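Local coordinates for protein carboxynorspermidine decarboxylase (Campylobacter jejuni subsp. jejuni 81116, PDB 3N29) that probably decarboxylates carboxynorspermidine to the polyamine norspermidine, using pyridoxal 5'-phosphate as its cofactor, at residues A[277-289]-A[296-308]. Sequence-based numbering, arbitrary orientation.
With NSD (N-(3-aminopropyl)propane-1,3-diamine), chain D.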
loop_
_atom_site.group_PDB
_atom_site.type_symbol
_atom_site.label_atom_id
_atom_site.label_comp_id
_atom_site.label_asym_id
_atom_site.label_seq_id
_atom_site.Cartn_x
_atom_site.Cartn_y
_atom_site.Cartn_z
ATOM N N GLN A 277 -5.290 -18.857 -6.960
ATOM C CA GLN A 277 -6.069 -18.980 -8.162
ATOM C C GLN A 277 -7.577 -19.136 -7.881
ATOM O O GLN A 277 -8.236 -19.880 -8.525
ATOM C CB GLN A 277 -5.527 -20.078 -9.068
ATOM C CG GLN A 277 -4.131 -19.819 -9.470
ATOM C CD GLN A 277 -3.551 -20.763 -10.468
ATOM O OE1 GLN A 277 -4.045 -21.830 -10.695
ATOM N NE2 GLN A 277 -2.459 -20.361 -11.047
ATOM N N THR A 278 -8.075 -18.434 -6.892
ATOM C CA THR A 278 -9.496 -18.404 -6.620
ATOM C C THR A 278 -10.264 -17.258 -7.273
ATOM O O THR A 278 -11.429 -17.233 -7.223
ATOM C CB THR A 278 -9.787 -18.393 -5.111
ATOM O OG1 THR A 278 -9.274 -17.218 -4.515
ATOM C CG2 THR A 278 -9.182 -19.568 -4.462
ATOM N N GLY A 279 -9.589 -16.267 -7.813
ATOM C CA GLY A 279 -10.295 -15.122 -8.344
ATOM C C GLY A 279 -9.477 -14.093 -9.082
ATOM O O GLY A 279 -8.294 -14.130 -9.034
ATOM N N ASN A 280 -10.153 -13.142 -9.692
ATOM C CA ASN A 280 -9.529 -12.136 -10.515
ATOM C C ASN A 280 -9.934 -10.725 -10.213
ATOM O O ASN A 280 -10.905 -10.524 -9.603
ATOM C CB ASN A 280 -9.793 -12.450 -11.984
ATOM C CG ASN A 280 -9.538 -13.895 -12.315
ATOM O OD1 ASN A 280 -8.568 -14.440 -11.919
ATOM N ND2 ASN A 280 -10.420 -14.491 -13.048
ATOM N N LEU A 281 -9.138 -9.758 -10.640
ATOM C CA LEU A 281 -9.527 -8.435 -10.585
ATOM C C LEU A 281 -9.953 -7.965 -11.976
ATOM O O LEU A 281 -9.149 -8.035 -12.938
ATOM C CB LEU A 281 -8.377 -7.595 -10.037
ATOM C CG LEU A 281 -8.431 -6.074 -10.141
ATOM C CD1 LEU A 281 -9.583 -5.524 -9.370
ATOM C CD2 LEU A 281 -7.053 -5.407 -9.723
ATOM N N VAL A 282 -11.203 -7.465 -12.101
ATOM C CA VAL A 282 -11.806 -7.125 -13.350
ATOM C C VAL A 282 -11.894 -5.636 -13.486
ATOM O O VAL A 282 -12.374 -4.970 -12.559
ATOM C CB VAL A 282 -13.228 -7.753 -13.482
ATOM C CG1 VAL A 282 -13.770 -7.362 -14.889
ATOM C CG2 VAL A 282 -13.107 -9.263 -13.267
ATOM N N ALA A 283 -11.412 -5.082 -14.583
ATOM C CA ALA A 283 -11.350 -3.635 -14.762
ATOM C C ALA A 283 -11.861 -3.363 -16.141
ATOM O O ALA A 283 -11.977 -4.300 -16.966
ATOM C CB ALA A 283 -9.868 -3.187 -14.628
ATOM N N SER A 284 -12.205 -2.129 -16.427
ATOM C CA SER A 284 -12.580 -1.747 -17.761
ATOM C C SER A 284 -11.534 -0.830 -18.402
ATOM O O SER A 284 -10.927 -0.011 -17.703
ATOM C CB SER A 284 -13.925 -0.936 -17.695
ATOM O OG SER A 284 -14.996 -1.811 -17.240
ATOM N N VAL A 285 -11.413 -0.941 -19.714
ATOM C CA VAL A 285 -10.801 0.095 -20.562
ATOM C C VAL A 285 -11.627 1.365 -20.591
ATOM O O VAL A 285 -12.685 1.391 -21.173
ATOM C CB VAL A 285 -10.492 -0.453 -21.980
ATOM C CG1 VAL A 285 -9.725 0.601 -22.831
ATOM C CG2 VAL A 285 -9.770 -1.880 -21.899
ATOM N N VAL A 286 -11.112 2.442 -20.004
ATOM C CA VAL A 286 -11.730 3.711 -20.013
ATOM C C VAL A 286 -11.305 4.569 -21.195
ATOM O O VAL A 286 -12.093 5.317 -21.747
ATOM C CB VAL A 286 -11.469 4.458 -18.701
ATOM C CG1 VAL A 286 -12.172 5.856 -18.684
ATOM C CG2 VAL A 286 -11.951 3.536 -17.508
ATOM N N ASP A 287 -10.050 4.478 -21.571
ATOM C CA ASP A 287 -9.534 5.230 -22.717
ATOM C C ASP A 287 -8.400 4.469 -23.364
ATOM O O ASP A 287 -7.790 3.669 -22.729
ATOM C CB ASP A 287 -9.056 6.610 -22.280
ATOM C CG ASP A 287 -9.011 7.667 -23.443
ATOM O OD1 ASP A 287 -9.591 7.449 -24.510
ATOM O OD2 ASP A 287 -8.375 8.682 -23.229
ATOM N N ILE A 288 -8.163 4.725 -24.633
ATOM C CA ILE A 288 -7.049 4.179 -25.351
ATOM C C ILE A 288 -6.320 5.327 -26.072
ATOM O O ILE A 288 -6.902 6.076 -26.787
ATOM C CB ILE A 288 -7.486 3.124 -26.344
ATOM C CG1 ILE A 288 -8.166 1.960 -25.647
ATOM C CG2 ILE A 288 -6.340 2.618 -27.089
ATOM C CD1 ILE A 288 -8.536 0.929 -26.545
ATOM N N ILE A 289 -5.045 5.430 -25.848
ATOM C CA ILE A 289 -4.279 6.481 -26.443
ATOM C C ILE A 289 -3.044 5.921 -27.078
ATOM O O ILE A 289 -2.775 4.776 -27.001
ATOM C CB ILE A 289 -3.939 7.584 -25.479
ATOM C CG1 ILE A 289 -2.910 7.110 -24.497
ATOM C CG2 ILE A 289 -5.156 8.063 -24.771
ATOM C CD1 ILE A 289 -2.387 8.110 -23.676
ATOM N N ALA A 296 -3.763 1.383 -23.156
ATOM C CA ALA A 296 -5.086 1.309 -22.609
ATOM C C ALA A 296 -5.023 1.781 -21.175
ATOM O O ALA A 296 -4.250 1.306 -20.402
ATOM C CB ALA A 296 -5.578 -0.071 -22.656
ATOM N N ILE A 297 -5.849 2.740 -20.850
ATOM C CA ILE A 297 -5.929 3.264 -19.496
ATOM C C ILE A 297 -7.169 2.638 -18.847
ATOM O O ILE A 297 -8.281 2.824 -19.338
ATOM C CB ILE A 297 -6.062 4.732 -19.528
ATOM C CG1 ILE A 297 -4.845 5.330 -20.278
ATOM C CG2 ILE A 297 -6.178 5.290 -18.103
ATOM C CD1 ILE A 297 -4.775 6.917 -20.334
ATOM N N LEU A 298 -6.948 1.923 -17.787
ATOM C CA LEU A 298 -7.986 1.165 -17.130
ATOM C C LEU A 298 -8.529 1.891 -15.911
ATOM O O LEU A 298 -7.870 2.819 -15.371
ATOM C CB LEU A 298 -7.484 -0.183 -16.707
ATOM C CG LEU A 298 -6.699 -0.914 -17.764
ATOM C CD1 LEU A 298 -6.256 -2.253 -17.214
ATOM C CD2 LEU A 298 -7.458 -0.972 -19.122
ATOM N N ASP A 299 -9.633 1.359 -15.338
ATOM C CA ASP A 299 -10.173 1.920 -14.073
ATOM C C ASP A 299 -9.674 1.229 -12.816
ATOM O O ASP A 299 -10.353 1.100 -11.761
ATOM C CB ASP A 299 -11.723 2.022 -14.135
ATOM C CG ASP A 299 -12.434 0.663 -14.299
ATOM O OD1 ASP A 299 -11.765 -0.350 -14.360
ATOM O OD2 ASP A 299 -13.702 0.659 -14.373
ATOM N N THR A 300 -8.437 0.763 -12.872
ATOM C CA THR A 300 -7.828 0.124 -11.756
ATOM C C THR A 300 -6.377 0.610 -11.748
ATOM O O THR A 300 -5.950 1.335 -12.648
ATOM C CB THR A 300 -7.923 -1.423 -11.785
ATOM O OG1 THR A 300 -7.603 -1.933 -10.503
ATOM C CG2 THR A 300 -6.934 -2.117 -12.798
ATOM N N SER A 301 -5.709 0.337 -10.662
ATOM C CA SER A 301 -4.328 0.857 -10.455
ATOM C C SER A 301 -3.442 -0.235 -9.919
ATOM O O SER A 301 -3.793 -0.976 -8.971
ATOM C CB SER A 301 -4.338 2.061 -9.533
ATOM O OG SER A 301 -3.135 2.181 -8.809
ATOM N N SER A 302 -2.250 -0.369 -10.523
ATOM C CA SER A 302 -1.285 -1.337 -10.009
ATOM C C SER A 302 -0.898 -0.940 -8.611
ATOM O O SER A 302 -0.966 -1.795 -7.713
ATOM C CB SER A 302 -0.062 -1.420 -10.969
ATOM O OG SER A 302 0.477 -0.109 -11.078
ATOM N N GLU A 303 -0.597 0.333 -8.394
ATOM C CA GLU A 303 -0.102 0.826 -7.092
ATOM C C GLU A 303 -1.122 0.649 -5.932
ATOM O O GLU A 303 -0.767 0.217 -4.836
ATOM C CB GLU A 303 0.208 2.295 -7.207
ATOM C CG GLU A 303 0.617 2.938 -5.853
ATOM C CD GLU A 303 2.140 3.122 -5.726
ATOM O OE1 GLU A 303 2.844 2.999 -6.783
ATOM O OE2 GLU A 303 2.592 3.399 -4.580
ATOM N N ALA A 304 -2.401 0.921 -6.219
ATOM C CA ALA A 304 -3.422 0.942 -5.168
ATOM C C ALA A 304 -4.124 -0.392 -5.031
ATOM O O ALA A 304 -4.574 -0.735 -3.900
ATOM C CB ALA A 304 -4.417 2.069 -5.479
ATOM N N HIS A 305 -4.247 -1.149 -6.143
ATOM C CA HIS A 305 -5.116 -2.360 -6.198
ATOM C C HIS A 305 -4.381 -3.686 -6.389
ATOM O O HIS A 305 -4.920 -4.737 -6.055
ATOM C CB HIS A 305 -6.197 -2.185 -7.305
ATOM C CG HIS A 305 -7.061 -0.962 -7.149
ATOM N ND1 HIS A 305 -7.751 -0.413 -8.191
ATOM C CD2 HIS A 305 -7.276 -0.140 -6.096
ATOM C CE1 HIS A 305 -8.387 0.684 -7.795
ATOM N NE2 HIS A 305 -8.124 0.864 -6.514
ATOM N N MET A 306 -3.119 -3.656 -6.908
ATOM C CA MET A 306 -2.301 -4.842 -6.999
ATOM C C MET A 306 -0.916 -4.450 -6.473
ATOM O O MET A 306 0.063 -4.563 -7.212
ATOM C CB MET A 306 -2.214 -5.409 -8.458
ATOM C CG MET A 306 -3.606 -5.930 -9.100
ATOM S SD MET A 306 -3.476 -6.420 -10.852
ATOM C CE MET A 306 -3.694 -4.868 -11.690
ATOM N N PRO A 307 -0.821 -3.932 -5.274
ATOM C CA PRO A 307 0.417 -3.367 -4.750
ATOM C C PRO A 307 1.637 -4.278 -4.856
ATOM O O PRO A 307 2.683 -3.794 -5.100
ATOM C CB PRO A 307 0.083 -3.074 -3.305
ATOM C CG PRO A 307 -1.181 -3.647 -3.061
ATOM C CD PRO A 307 -1.860 -3.992 -4.256
ATOM N N ASP A 308 1.475 -5.563 -4.668
ATOM C CA ASP A 308 2.595 -6.459 -4.775
ATOM C C ASP A 308 3.233 -6.496 -6.165
ATOM O O ASP A 308 4.374 -6.781 -6.265
ATOM C CB ASP A 308 2.298 -7.855 -4.261
ATOM C CG ASP A 308 2.158 -7.915 -2.741
ATOM O OD1 ASP A 308 2.543 -6.992 -2.022
ATOM O OD2 ASP A 308 1.644 -8.889 -2.275
HETATM C C1 NSD D . 3.221 -14.912 1.109
HETATM N N1 NSD D . 3.202 -16.075 0.271
HETATM C C2 NSD D . 4.600 -14.481 1.480
HETATM N N2 NSD D . 4.369 -12.412 2.652
HETATM C C3 NSD D . 4.644 -13.649 2.711
HETATM N N3 NSD D . 2.342 -9.457 0.130
HETATM C C4 NSD D . 4.061 -11.756 1.613
HETATM C C5 NSD D . 3.761 -10.300 1.836
HETATM C C6 NSD D . 3.707 -9.540 0.535
#
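Asp299 reaches Ser284 through a first torsion (chi1 62°) that sets its CG between its own backbone N and carbonyl carbon, which brings the carboxylate up to the backbone of strand 279-289. Ser284 N then donates to Asp299 OD1 at 2.8 Å, a nearly straight bond that meets the oxygen from above the carboxylate plane. The pair illustrates how a side-chain acceptor can supplement main-chain pairing just past the end of a strand, for the backbone bond from Asp299 N to Ser284 O persists. The other carboxylate oxygen, OD2, is held by Thr44 and by Lys122 of the second subunit, which probably favours the charged form.

Farther along the hairpin lies a classic beta bulge: Val286 N and Asp287 N both donate to Ile297 O, at 2.9 Å and 3.3 Å, and Ile297 N closes the pair onto Asp287 O. On one face of the sheet Val285 CG2 packs on Leu298 CD2 at 3.7 Å. Val285 CG1 lies near Ala296 CB. Val286 CG2 rests against Asp299 CB, the two side chains crossing at about a right angle.

Nearer the start of the same strand, chi1 of 167° sets Leu281 CG opposite the backbone N, and CD2 then lies 3.5 Å from Met306 CG and 3.6 Å from Thr300 OG1. Thr300 OG1 shares a 2.8 Å hydrogen bond with His305 ND1, tying the loop to helix 302-305, whose N-cap Ser301 accepts from Ala304 N. Asp308, in the next short helix, 307-311, receives norspermidine N3 on OD2 at 2.6 Å, so the segment leaving the hairpin reaches the ligand site, which Glu272 also lines.

The second subunit packs Phe121 on Val286 and Asn139 on Ile297. Within the C-terminal beta domain, strand 279-290 also pairs with strands 46-50 and 369-372, and strand 294-298 pairs in parallel with strand 340-345.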